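PDB 2G5G: putative lipoprotein from Campylobacter jejuni subsp. jejuni, which binds heme as a cofacial pair with tyrosine ligation, linked to its dimerization, and probably takes part in bacterial heme transport. Local coordinates for residues A66-L71 against S133-L138; F78-E83 against E124-V129; I45-K50 against I58-I63. All blocks are in the same frame, centred on the assembly; numbering follows the deposited sequence.

Overall arrangement
Interactions 2 and 3 lie in the buried core, while interaction 1 sits farther out and is only partly buried. Interactions 1 and 3 share helix 54-73: its earlier part, 58-63, packs on strand 44-49, and its later part, 66-71, meets the turn leading into strand 137-141. Interaction 2 brings helix 124-131 onto strand 78-82, the neighbour of strand 137-141 in the same sheet. Chemistry follows place. Interaction 1 is a carboxylate meeting a turn, interaction 2 is wholly apolar, and interaction 3 joins leucine and isoleucine packing to a buried amide-carboxylate bond. F126 of interaction 2 also touches V61 and the Q60 carbonyl, so the two core contacts are continuous.

Interaction 1: residues A66-L71 against S133-L138; sequences ALEGNL and SKSKIL
E68 of helix 54-73 reaches the turn before strand 137-141, touching S133, K134 and S135. Its CB points toward the turn, and E68 CG, set anti to the backbone N (chi1 169°), lies 3.9 Å from S133 CB. A bend at chi2 (60°) then swings the carboxylate over the start of the turn, where E68 CD is 3.8 Å from the same S133 CB. At the tip the two oxygens part company. E68 OE2 accepts a hydrogen bond from the backbone N of K134 (3.2 Å, N-H...O angle 154°), the donor standing above the carboxylate plane; K134 CB also lies 3.5 Å from E68 OE2. E68 OE1 comes within 3.5 Å of S135 OG, a hydroxyl whose bond is made to the carbonyl of F78. The turn has its own brace, an ST turn in which S133 OG accepts from S135 N at 3.2 Å; S133 OG is also hydrogen-bonded to the V130 carbonyl. The end of K134 leads away, leaving its NZ 6.7 Å from E68 OE2. The link is therefore carboxylate to main-chain amide, with no direct ion pair between E68 and K134, and at most a modest long-range attraction can be expected from the lysine charge.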
loop_
_atom_site.group_PDB
_atom_site.type_symbol
_atom_site.label_atom_id
_atom_site.label_comp_id
_atom_site.label_asym_id
_atom_site.label_seq_id
_atom_site.Cartn_x
_atom_site.Cartn_y
_atom_site.Cartn_z
ATOM N N ALA A 66 -27.257 13.562 23.034
ATOM C CA ALA A 66 -28.262 14.635 23.083
ATOM C C ALA A 66 -29.222 14.528 21.891
ATOM O O ALA A 66 -30.437 14.809 22.001
ATOM C CB ALA A 66 -27.604 16.021 23.135
ATOM N N LEU A 67 -28.681 14.131 20.745
ATOM C CA LEU A 67 -29.510 14.069 19.544
ATOM C C LEU A 67 -30.457 12.867 19.641
ATOM O O LEU A 67 -31.618 12.987 19.298
ATOM C CB LEU A 67 -28.635 13.929 18.302
ATOM C CG LEU A 67 -27.685 15.065 17.894
ATOM C CD1 LEU A 67 -26.718 14.511 16.846
ATOM C CD2 LEU A 67 -28.437 16.203 17.304
ATOM N N GLU A 68 -29.921 11.733 20.085
ATOM C CA GLU A 68 -30.651 10.449 20.233
ATOM C C GLU A 68 -31.824 10.591 21.181
ATOM O O GLU A 68 -32.930 10.133 20.874
ATOM C CB GLU A 68 -29.700 9.317 20.696
ATOM C CG GLU A 68 -30.352 7.961 21.157
ATOM C CD GLU A 68 -31.169 7.307 20.065
ATOM O OE1 GLU A 68 -31.087 7.784 18.897
ATOM O OE2 GLU A 68 -31.894 6.320 20.369
ATOM N N GLY A 69 -31.571 11.230 22.322
ATOM C CA GLY A 69 -32.599 11.444 23.341
ATOM C C GLY A 69 -33.755 12.269 22.812
ATOM O O GLY A 69 -34.942 11.914 22.974
ATOM N N ASN A 70 -33.443 13.375 22.159
ATOM C CA ASN A 70 -34.496 14.200 21.594
ATOM C C ASN A 70 -35.293 13.470 20.502
ATOM O O ASN A 70 -36.503 13.535 20.480
ATOM C CB ASN A 70 -33.935 15.508 21.033
ATOM C CG ASN A 70 -35.005 16.339 20.369
ATOM O OD1 ASN A 70 -35.634 17.190 21.007
ATOM N ND2 ASN A 70 -35.255 16.070 19.089
ATOM N N LEU A 71 -34.598 12.793 19.598
ATOM C CA LEU A 71 -35.274 12.196 18.449
ATOM C C LEU A 71 -36.091 10.960 18.836
ATOM O O LEU A 71 -37.229 10.782 18.390
ATOM C CB LEU A 71 -34.260 11.890 17.370
ATOM C CG LEU A 71 -33.697 13.202 16.780
ATOM C CD1 LEU A 71 -32.486 12.864 15.937
ATOM C CD2 LEU A 71 -34.771 14.099 16.042
ATOM N N SER A 133 -28.631 1.873 21.402
ATOM C CA SER A 133 -29.735 2.817 21.378
ATOM C C SER A 133 -30.702 2.315 20.313
ATOM O O SER A 133 -30.593 1.198 19.850
ATOM C CB SER A 133 -29.237 4.232 21.009
ATOM O OG SER A 133 -28.592 4.204 19.731
ATOM N N LYS A 134 -31.615 3.171 19.889
ATOM C CA LYS A 134 -32.523 2.856 18.798
ATOM C C LYS A 134 -31.922 3.067 17.401
ATOM O O LYS A 134 -32.593 2.822 16.385
ATOM C CB LYS A 134 -33.782 3.689 18.982
ATOM C CG LYS A 134 -34.603 3.230 20.190
ATOM C CD LYS A 134 -35.771 4.132 20.401
ATOM C CE LYS A 134 -36.806 3.402 21.222
ATOM N NZ LYS A 134 -38.172 3.948 21.028
ATOM N N SER A 135 -30.668 3.521 17.340
ATOM C CA SER A 135 -30.007 3.758 16.057
ATOM C C SER A 135 -29.593 2.482 15.363
ATOM O O SER A 135 -29.199 1.517 16.012
ATOM C CB SER A 135 -28.742 4.610 16.246
ATOM O OG SER A 135 -29.095 5.896 16.675
ATOM N N LYS A 136 -29.649 2.485 14.039
ATOM C CA LYS A 136 -28.967 1.459 13.277
ATOM C C LYS A 136 -27.582 1.946 12.822
ATOM O O LYS A 136 -27.407 3.108 12.401
ATOM C CB LYS A 136 -29.790 1.000 12.065
ATOM C CG LYS A 136 -29.174 -0.192 11.339
ATOM C CD LYS A 136 -30.176 -0.952 10.509
ATOM C CE LYS A 136 -30.267 -0.346 9.141
ATOM N NZ LYS A 136 -31.090 -1.211 8.238
ATOM N N ILE A 137 -26.599 1.060 12.905
ATOM C CA ILE A 137 -25.267 1.367 12.345
ATOM C C ILE A 137 -25.196 1.057 10.866
ATOM O O ILE A 137 -25.502 -0.074 10.426
ATOM C CB ILE A 137 -24.105 0.671 13.144
ATOM C CG1 ILE A 137 -24.034 1.274 14.550
ATOM C CG2 ILE A 137 -22.766 0.833 12.409
ATOM C CD1 ILE A 137 -23.076 0.616 15.526
ATOM N N LEU A 138 -24.779 2.056 10.087
ATOM C CA LEU A 138 -24.600 1.891 8.656
ATOM C C LEU A 138 -23.109 1.855 8.289
ATOM O O LEU A 138 -22.322 2.624 8.848
ATOM C CB LEU A 138 -25.294 3.038 7.885
ATOM C CG LEU A 138 -26.705 3.472 8.308
ATOM C CD1 LEU A 138 -27.143 4.755 7.530
ATOM C CD2 LEU A 138 -27.733 2.316 8.120
#

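Interaction 2: residues F78-E83 against E124-V129; sequences FDVALE and EQFVNV
Strand 78-82 and helix 124-129 run roughly antiparallel, at 146° between their N-to-C directions, with their axes 11.1 Å apart at closest approach. V80 and L82, two residues apart on the strand, both point at the helix and meet F126 and V127. The phenyl ring of F126 bridges the gap: with CG anti to the backbone N (chi1 178°), it extends from the helix to the strand. L82 CD2 lies at the ring edge, in its plane, 4.0 Å from F126 CE2. V80 and the F126 side chain approach each other from opposite directions, V80 CG1 reaching the same end of the ring obliquely, 4.1 Å from both CE2 and CZ of F126. The other L82 methyl, CD1, meets V127 CG2 at 4.2 Å, the two side chains crossing obliquely. L82 thus straddles two consecutive helix residues with its two branches, one to an aromatic edge and one to a methyl. No hydrogen bond joins the segments, and all four touching residues are buried. F64 of helix 54-73 adds to the surroundings of V80, while F126 also touches L218 on strand 214-220 and V127 touches I137 on strand 137-141. Here an amphipathic helix lays its apolar side on one face of the central, largely parallel sheet, as in layered alpha/beta folds, within the ChaN-family heme-uptake domain.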
loop_
_atom_site.group_PDB
_atom_site.type_symbol
_atom_site.label_atom_id
_atom_site.label_comp_id
_atom_site.label_asym_id
_atom_site.label_seq_id
_atom_site.Cartn_x
_atom_site.Cartn_y
_atom_site.Cartn_z
ATOM N N PHE A 78 -33.342 7.668 13.825
ATOM C CA PHE A 78 -32.034 8.325 13.733
ATOM C C PHE A 78 -30.940 7.286 13.693
ATOM O O PHE A 78 -30.766 6.517 14.669
ATOM C CB PHE A 78 -31.827 9.254 14.943
ATOM C CG PHE A 78 -30.483 9.940 14.977
ATOM C CD1 PHE A 78 -29.693 9.889 16.129
ATOM C CD2 PHE A 78 -30.033 10.680 13.879
ATOM C CE1 PHE A 78 -28.466 10.552 16.182
ATOM C CE2 PHE A 78 -28.785 11.351 13.929
ATOM C CZ PHE A 78 -28.028 11.295 15.072
ATOM N N ASP A 79 -30.189 7.271 12.586
ATOM C CA ASP A 79 -29.136 6.260 12.363
ATOM C C ASP A 79 -27.723 6.843 12.307
ATOM O O ASP A 79 -27.591 8.041 12.154
ATOM C CB ASP A 79 -29.419 5.501 11.089
ATOM C CG ASP A 79 -30.737 4.732 11.158
ATOM O OD1 ASP A 79 -31.105 4.279 12.267
ATOM O OD2 ASP A 79 -31.407 4.609 10.116
ATOM N N VAL A 80 -26.694 5.992 12.428
ATOM C CA VAL A 80 -25.283 6.424 12.434
ATOM C C VAL A 80 -24.461 5.671 11.394
ATOM O O VAL A 80 -24.394 4.443 11.404
ATOM C CB VAL A 80 -24.633 6.290 13.827
ATOM C CG1 VAL A 80 -23.126 6.663 13.777
ATOM C CG2 VAL A 80 -25.334 7.182 14.811
ATOM N N ALA A 81 -23.879 6.422 10.458
ATOM C CA ALA A 81 -23.016 5.840 9.439
ATOM C C ALA A 81 -21.575 5.998 9.915
ATOM O O ALA A 81 -21.224 6.978 10.570
ATOM C CB ALA A 81 -23.225 6.567 8.084
ATOM N N LEU A 82 -20.742 5.032 9.574
ATOM C CA LEU A 82 -19.372 4.982 10.068
ATOM C C LEU A 82 -18.392 4.821 8.929
ATOM O O LEU A 82 -18.464 3.853 8.153
ATOM C CB LEU A 82 -19.199 3.861 11.123
ATOM C CG LEU A 82 -19.903 3.983 12.479
ATOM C CD1 LEU A 82 -19.699 2.728 13.338
ATOM C CD2 LEU A 82 -19.472 5.222 13.240
ATOM N N GLU A 83 -17.461 5.772 8.810
ATOM C CA GLU A 83 -16.333 5.593 7.892
ATOM C C GLU A 83 -15.647 4.248 8.207
ATOM O O GLU A 83 -15.049 3.634 7.318
ATOM C CB GLU A 83 -15.300 6.725 8.065
ATOM C CG GLU A 83 -14.002 6.536 7.220
ATOM C CD GLU A 83 -12.877 7.533 7.565
ATOM O OE1 GLU A 83 -13.050 8.393 8.447
ATOM O OE2 GLU A 83 -11.813 7.431 6.945
ATOM N N GLU A 124 -14.722 1.974 20.936
ATOM C CA GLU A 124 -15.638 1.201 21.772
ATOM C C GLU A 124 -16.693 2.004 22.491
ATOM O O GLU A 124 -17.847 1.583 22.550
ATOM C CB GLU A 124 -14.877 0.322 22.789
ATOM C CG GLU A 124 -14.216 1.071 23.931
ATOM C CD GLU A 124 -13.888 0.156 25.096
ATOM O OE1 GLU A 124 -13.589 -1.053 24.860
ATOM O OE2 GLU A 124 -13.943 0.654 26.242
ATOM N N GLN A 125 -16.302 3.142 23.056
ATOM C CA GLN A 125 -17.218 3.940 23.860
ATOM C C GLN A 125 -18.354 4.443 22.975
ATOM O O GLN A 125 -19.525 4.288 23.325
ATOM C CB GLN A 125 -16.492 5.118 24.532
ATOM C CG GLN A 125 -17.324 5.896 25.569
ATOM C CD GLN A 125 -16.636 7.178 26.047
ATOM O OE1 GLN A 125 -15.521 7.507 25.611
ATOM N NE2 GLN A 125 -17.300 7.907 26.949
ATOM N N PHE A 126 -18.001 5.032 21.835
ATOM C CA PHE A 126 -19.006 5.619 20.944
ATOM C C PHE A 126 -19.888 4.534 20.312
ATOM O O PHE A 126 -21.132 4.640 20.326
ATOM C CB PHE A 126 -18.339 6.443 19.844
ATOM C CG PHE A 126 -19.317 7.053 18.855
ATOM C CD1 PHE A 126 -20.193 8.042 19.260
ATOM C CD2 PHE A 126 -19.329 6.641 17.523
ATOM C CE1 PHE A 126 -21.085 8.616 18.352
ATOM C CE2 PHE A 126 -20.208 7.231 16.592
ATOM C CZ PHE A 126 -21.086 8.210 17.022
ATOM N N VAL A 127 -19.240 3.508 19.771
ATOM C CA VAL A 127 -19.956 2.461 19.052
ATOM C C VAL A 127 -20.890 1.667 19.989
ATOM O O VAL A 127 -21.949 1.226 19.555
ATOM C CB VAL A 127 -19.018 1.523 18.283
ATOM C CG1 VAL A 127 -19.807 0.396 17.645
ATOM C CG2 VAL A 127 -18.254 2.274 17.209
ATOM N N ASN A 128 -20.515 1.522 21.262
ATOM C CA ASN A 128 -21.366 0.829 22.230
ATOM C C ASN A 128 -22.626 1.581 22.504
ATOM O O ASN A 128 -23.702 0.994 22.438
ATOM C CB ASN A 128 -20.646 0.505 23.555
ATOM C CG ASN A 128 -20.037 -0.879 23.555
ATOM O OD1 ASN A 128 -19.053 -1.141 22.855
ATOM N ND2 ASN A 128 -20.626 -1.785 24.337
ATOM N N VAL A 129 -22.488 2.884 22.781
ATOM C CA VAL A 129 -23.621 3.761 23.025
ATOM C C VAL A 129 -24.534 3.812 21.799
ATOM O O VAL A 129 -25.769 3.812 21.934
ATOM C CB VAL A 129 -23.179 5.198 23.429
ATOM C CG1 VAL A 129 -24.379 6.075 23.642
ATOM C CG2 VAL A 129 -22.363 5.167 24.709
#

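Interaction 3: residues I45-K50 against I58-I63; sequences ILLGEK and ISQVMI
E49 OE1 is gripped by two groups: the side-chain amide of Q60, whose NE2 donates to it at 2.8 Å, and the ammonium of K57, which forms a salt bridge. The bond from Q60 is moderately bent, with an N-H...O angle of 151°, and arrives on the anti side of the carboxylate, somewhat out of its plane. The two side chains cross at about a right angle, and their amide and carboxylate planes are steeply inclined to each other. E49 places CG between its backbone N and carbonyl carbon (chi1 68°), then runs extended, which carries OE1 to the amide. Q60 NE2 also lies 3.3 Å from E49 CB, close to the base of the side chain. The second oxygen, OE2, is hydrogen-bonded to H51 ND1 and Y123 OH, so both ends of this buried carboxylate have partners that help fix its rotation.

Strand 44-49 lies inside the central sheet, and the 58-63 part of helix 54-73 runs back nearly antiparallel to strand 45-49 (163° between their N-to-C directions). Strand 44-49, helix 54-73 and the parallel strand 78-82 make a beta-alpha-beta crossover, with strand 214-220 between the two strands in the sheet. The stem of Q60 serves this packing: its CG is met by L47 CD1 at 3.6 Å, the leucine crossing it at a slant, and Q60 CB lies 4.0 Å from the same methyl.

L47 sends its other methyl to I63, one helical turn beyond Q60. L47 CD2 and I63 CD1 meet tip to tip at 3.8 Å. L218 of strand 214-220 and L248 of strand 243-248 both touch L47 and Q60, from the strands flanking 44-49 in the sheet.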
loop_
_atom_site.group_PDB
_atom_site.type_symbol
_atom_site.label_atom_id
_atom_site.label_comp_id
_atom_site.label_asym_id
_atom_site.label_seq_id
_atom_site.Cartn_x
_atom_site.Cartn_y
_atom_site.Cartn_z
ATOM N N ILE A 45 -25.862 14.852 9.356
ATOM C CA ILE A 45 -24.942 15.546 10.243
ATOM C C ILE A 45 -23.601 14.873 10.052
ATOM O O ILE A 45 -23.462 13.677 10.311
ATOM C CB ILE A 45 -25.381 15.456 11.740
ATOM C CG1 ILE A 45 -26.717 16.167 11.951
ATOM C CG2 ILE A 45 -24.311 16.085 12.656
ATOM C CD1 ILE A 45 -27.576 15.565 13.077
ATOM N N LEU A 46 -22.616 15.617 9.555
ATOM C CA LEU A 46 -21.261 15.078 9.489
ATOM C C LEU A 46 -20.433 15.487 10.707
ATOM O O LEU A 46 -20.406 16.661 11.046
ATOM C CB LEU A 46 -20.531 15.484 8.207
ATOM C CG LEU A 46 -21.086 15.037 6.862
ATOM C CD1 LEU A 46 -22.203 15.947 6.496
ATOM C CD2 LEU A 46 -19.979 15.165 5.809
ATOM N N LEU A 47 -19.786 14.511 11.348
ATOM C CA LEU A 47 -18.978 14.730 12.569
ATOM C C LEU A 47 -17.552 14.313 12.266
ATOM O O LEU A 47 -17.263 13.104 12.079
ATOM C CB LEU A 47 -19.489 13.857 13.716
ATOM C CG LEU A 47 -19.591 14.398 15.144
ATOM C CD1 LEU A 47 -19.596 13.283 16.189
ATOM C CD2 LEU A 47 -18.728 15.620 15.551
ATOM N N GLY A 48 -16.670 15.310 12.179
ATOM C CA GLY A 48 -15.281 15.096 11.805
ATOM C C GLY A 48 -14.424 14.926 13.048
ATOM O O GLY A 48 -14.571 15.684 14.001
ATOM N N GLU A 49 -13.533 13.937 13.004
ATOM C CA GLU A 49 -12.682 13.592 14.137
ATOM C C GLU A 49 -11.210 13.396 13.717
ATOM O O GLU A 49 -10.899 13.207 12.536
ATOM C CB GLU A 49 -13.193 12.317 14.831
ATOM C CG GLU A 49 -13.030 11.056 13.960
ATOM C CD GLU A 49 -12.856 9.743 14.768
ATOM O OE1 GLU A 49 -13.070 9.719 15.994
ATOM O OE2 GLU A 49 -12.483 8.741 14.142
ATOM N N LYS A 50 -10.328 13.462 14.707
ATOM C CA LYS A 50 -8.964 12.947 14.577
ATOM C C LYS A 50 -9.008 11.543 15.234
ATOM O O LYS A 50 -9.389 11.429 16.399
ATOM C CB LYS A 50 -7.999 13.874 15.319
ATOM C CG LYS A 50 -6.505 13.501 15.181
ATOM C CD LYS A 50 -5.646 14.528 15.921
ATOM C CE LYS A 50 -4.163 14.139 15.902
ATOM N NZ LYS A 50 -3.850 13.178 17.001
ATOM N N ILE A 58 -14.849 11.455 23.527
ATOM C CA ILE A 58 -15.818 11.916 24.520
ATOM C C ILE A 58 -16.915 12.824 23.916
ATOM O O ILE A 58 -18.109 12.671 24.207
ATOM C CB ILE A 58 -15.125 12.625 25.730
ATOM C CG1 ILE A 58 -14.146 11.662 26.415
ATOM C CG2 ILE A 58 -16.180 13.088 26.711
ATOM C CD1 ILE A 58 -13.057 12.348 27.275
ATOM N N SER A 59 -16.487 13.790 23.102
ATOM C CA SER A 59 -17.382 14.717 22.399
ATOM C C SER A 59 -18.455 14.030 21.514
ATOM O O SER A 59 -19.609 14.452 21.461
ATOM C CB SER A 59 -16.506 15.663 21.561
ATOM O OG SER A 59 -15.796 16.543 22.431
ATOM N N GLN A 60 -18.049 12.968 20.841
ATOM C CA GLN A 60 -18.953 12.191 19.989
ATOM C C GLN A 60 -20.098 11.590 20.806
ATOM O O GLN A 60 -21.245 11.658 20.405
ATOM C CB GLN A 60 -18.182 11.129 19.242
ATOM C CG GLN A 60 -17.141 11.687 18.326
ATOM C CD GLN A 60 -15.999 10.728 18.025
ATOM O OE1 GLN A 60 -16.094 9.518 18.236
ATOM N NE2 GLN A 60 -14.895 11.280 17.501
ATOM N N VAL A 61 -19.779 11.039 21.973
ATOM C CA VAL A 61 -20.785 10.473 22.874
ATOM C C VAL A 61 -21.766 11.529 23.363
ATOM O O VAL A 61 -22.975 11.296 23.365
ATOM C CB VAL A 61 -20.112 9.665 24.053
ATOM C CG1 VAL A 61 -21.131 9.287 25.142
ATOM C CG2 VAL A 61 -19.389 8.455 23.524
HETATM N N MSE A 62 -21.259 12.706 23.726
HETATM C CA MSE A 62 -22.099 13.793 24.202
HETATM C C MSE A 62 -23.076 14.259 23.137
HETATM O O MSE A 62 -24.271 14.459 23.411
HETATM C CB MSE A 62 -21.234 14.977 24.649
HETATM C CG MSE A 62 -20.399 14.671 25.895
HETATM SE SE MSE A 62 -19.183 16.181 26.284
HETATM C CE MSE A 62 -20.470 17.631 26.181
ATOM N N ILE A 63 -22.563 14.456 21.924
ATOM C CA ILE A 63 -23.407 14.943 20.820
ATOM C C ILE A 63 -24.419 13.825 20.467
ATOM O O ILE A 63 -25.612 14.079 20.384
ATOM C CB ILE A 63 -22.564 15.283 19.578
ATOM C CG1 ILE A 63 -21.596 16.432 19.880
ATOM C CG2 ILE A 63 -23.506 15.623 18.361
ATOM C CD1 ILE A 63 -20.457 16.566 18.825
#